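Local coordinates for type C neurotoxin (Clostridium botulinum, PDB 3PME), which probably binds nerve-cell membranes, through gangliosides or phosphatidylethanolamine, as the receptor-binding domain of a mosaic C/D botulinum neurotoxin, at residues A[269-274]-A[297-302]. Numbering follows the deposited sequence.
With SO4 (sulfate ion), chain C.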
loop_
_atom_site.group_PDB
_atom_site.type_symbol
_atom_site.label_atom_id
_atom_site.label_comp_id
_atom_site.label_asym_id
_atom_site.label_seq_id
_atom_site.Cartn_x
_atom_site.Cartn_y
_atom_site.Cartn_z
ATOM N N THR A 269 9.631 -7.825 13.557
ATOM C CA THR A 269 9.658 -8.670 14.750
ATOM C C THR A 269 10.690 -9.806 14.609
ATOM O O THR A 269 11.891 -9.547 14.632
ATOM C CB THR A 269 8.249 -9.214 15.074
ATOM O OG1 THR A 269 7.745 -9.933 13.940
ATOM C CG2 THR A 269 7.285 -8.050 15.406
ATOM N N LYS A 270 10.225 -11.044 14.452
ATOM C CA LYS A 270 11.108 -12.211 14.348
ATOM C C LYS A 270 10.581 -13.219 13.331
ATOM O O LYS A 270 9.388 -13.220 12.993
ATOM C CB LYS A 270 11.199 -12.922 15.707
ATOM C CG LYS A 270 11.777 -12.094 16.828
ATOM C CD LYS A 270 11.842 -12.911 18.106
ATOM C CE LYS A 270 12.336 -14.307 17.811
ATOM N NZ LYS A 270 12.970 -14.933 19.007
ATOM N N ASN A 271 11.471 -14.114 12.895
ATOM C CA ASN A 271 11.109 -15.217 12.007
ATOM C C ASN A 271 10.349 -14.806 10.742
ATOM O O ASN A 271 9.274 -15.326 10.466
ATOM C CB ASN A 271 10.298 -16.284 12.756
ATOM C CG ASN A 271 11.004 -16.791 14.001
ATOM O OD1 ASN A 271 12.236 -16.790 14.080
ATOM N ND2 ASN A 271 10.227 -17.249 14.972
ATOM N N PRO A 272 10.922 -13.905 9.947
ATOM C CA PRO A 272 10.274 -13.610 8.673
ATOM C C PRO A 272 10.212 -14.847 7.800
ATOM O O PRO A 272 11.068 -15.742 7.899
ATOM C CB PRO A 272 11.189 -12.549 8.048
ATOM C CG PRO A 272 12.534 -12.819 8.667
ATOM C CD PRO A 272 12.228 -13.239 10.079
ATOM N N ILE A 273 9.175 -14.920 6.982
ATOM C CA ILE A 273 9.059 -15.962 5.975
ATOM C C ILE A 273 9.463 -15.447 4.590
ATOM O O ILE A 273 9.618 -14.239 4.378
ATOM C CB ILE A 273 7.634 -16.570 5.958
ATOM C CG1 ILE A 273 6.550 -15.497 5.742
ATOM C CG2 ILE A 273 7.379 -17.320 7.266
ATOM C CD1 ILE A 273 6.451 -15.005 4.300
ATOM N N THR A 274 9.677 -16.364 3.653
ATOM C CA THR A 274 9.743 -16.003 2.246
ATOM C C THR A 274 8.703 -16.829 1.500
ATOM O O THR A 274 8.273 -17.876 1.974
ATOM C CB THR A 274 11.112 -16.224 1.634
ATOM O OG1 THR A 274 11.455 -17.607 1.760
ATOM C CG2 THR A 274 12.158 -15.377 2.348
ATOM N N MET A 297 10.626 -20.779 5.919
ATOM C CA MET A 297 11.122 -20.054 7.080
ATOM C C MET A 297 12.504 -20.587 7.425
ATOM O O MET A 297 12.684 -21.794 7.566
ATOM C CB MET A 297 10.200 -20.210 8.290
ATOM C CG MET A 297 10.668 -19.401 9.504
ATOM S SD MET A 297 9.750 -19.720 11.033
ATOM C CE MET A 297 8.215 -18.838 10.707
ATOM N N LEU A 298 13.473 -19.686 7.526
ATOM C CA LEU A 298 14.801 -20.030 8.035
ATOM C C LEU A 298 14.699 -19.873 9.544
ATOM O O LEU A 298 14.377 -18.780 10.059
ATOM C CB LEU A 298 15.848 -19.085 7.459
ATOM C CG LEU A 298 17.309 -19.348 7.850
ATOM C CD1 LEU A 298 17.755 -20.773 7.506
ATOM C CD2 LEU A 298 18.190 -18.323 7.153
ATOM N N TYR A 299 14.912 -20.972 10.255
ATOM C CA TYR A 299 14.760 -20.995 11.705
ATOM C C TYR A 299 15.901 -21.799 12.327
ATOM O O TYR A 299 16.104 -22.955 11.965
ATOM C CB TYR A 299 13.408 -21.616 12.079
ATOM C CG TYR A 299 13.173 -21.652 13.563
ATOM C CD1 TYR A 299 12.651 -20.548 14.227
ATOM C CD2 TYR A 299 13.468 -22.794 14.304
ATOM C CE1 TYR A 299 12.444 -20.571 15.593
ATOM C CE2 TYR A 299 13.268 -22.826 15.662
ATOM C CZ TYR A 299 12.758 -21.716 16.302
ATOM O OH TYR A 299 12.554 -21.755 17.661
ATOM N N ASP A 300 16.624 -21.174 13.254
ATOM C CA ASP A 300 17.782 -21.796 13.907
ATOM C C ASP A 300 18.707 -22.449 12.877
ATOM O O ASP A 300 19.115 -23.609 13.018
ATOM C CB ASP A 300 17.330 -22.814 14.955
ATOM C CG ASP A 300 18.426 -23.143 15.950
ATOM O OD1 ASP A 300 19.415 -22.382 16.019
ATOM O OD2 ASP A 300 18.295 -24.161 16.657
ATOM N N SER A 301 19.017 -21.687 11.832
ATOM C CA SER A 301 19.946 -22.124 10.794
ATOM C C SER A 301 19.508 -23.335 9.980
ATOM O O SER A 301 20.344 -24.043 9.421
ATOM C CB SER A 301 21.331 -22.381 11.391
ATOM O OG SER A 301 21.893 -21.179 11.870
ATOM N N ARG A 302 18.204 -23.572 9.897
ATOM C CA ARG A 302 17.697 -24.571 8.960
ATOM C C ARG A 302 16.495 -24.003 8.230
ATOM O O ARG A 302 15.669 -23.311 8.831
ATOM C CB ARG A 302 17.320 -25.874 9.665
ATOM C CG ARG A 302 16.665 -26.882 8.741
ATOM C CD ARG A 302 16.661 -28.297 9.323
ATOM N NE ARG A 302 18.010 -28.847 9.381
ATOM C CZ ARG A 302 18.654 -29.374 8.342
ATOM N NH1 ARG A 302 18.085 -29.432 7.138
ATOM N NH2 ARG A 302 19.883 -29.842 8.512
HETATM S S SO4 C . 11.176 -18.301 18.856
HETATM O O1 SO4 C . 10.180 -17.608 19.673
HETATM O O2 SO4 C . 11.035 -17.958 17.452
HETATM O O3 SO4 C . 12.506 -17.903 19.310
HETATM O O4 SO4 C . 11.017 -19.747 19.008
HETATM O O HOH W 1 14.362 -17.237 12.442
HETATM O O HOH W 2 12.937 -17.017 6.386
HETATM O O HOH W 3 13.139 -16.419 9.642
#
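Asn271 and Met297 meet where two antiparallel strands of the beta-trefoil half of the receptor-binding domain, 273-277 and 292-299, part company. Met297 reaches across to 269-274: CG is anti to the backbone N (chi1 -177°) and the chain stays extended to SD, then a bend at chi3 carries the methyl over to the other segment. There CE lies 3.7 Å from Asn271 O and 3.9 Å from Ile273 CG2, while SD rests against Asn271 CB. Further out the backbones are too far apart to bond directly, and three waters fill in. One donates to Pro272 O and accepts from Leu298 N; a second lies between Pro272 O and Leu298 O. The third joins Leu298 O to Asn271 OD1. A type I' turn from Tyr299 to Arg302 then reverses the chain.

Beside Lys270, Asn271 and Tyr299 sits a sulfate, probably from the crystallisation liquor, gripped from both segments and by Tyr248 OH. Lys270 NZ donates to sulfate O3 at 3.0 Å, its chain bent at chi3, and Tyr299 OH to sulfate O4 at 2.9 Å. The Asn271 amide stands 70° from the Tyr299 ring, with OD1 3.8 Å from Tyr299 CD1 at the ring edge. Its ND2 serves two acceptors, Ile249 O and the sulfate, which fixes the flip of the amide. The bond from Asn271 ND2 to sulfate O2 is short, 2.7 Å, and nearly straight at 165°. Sulfate O2 also lies in the plane of the Tyr299 ring, 3.5 Å from CE1.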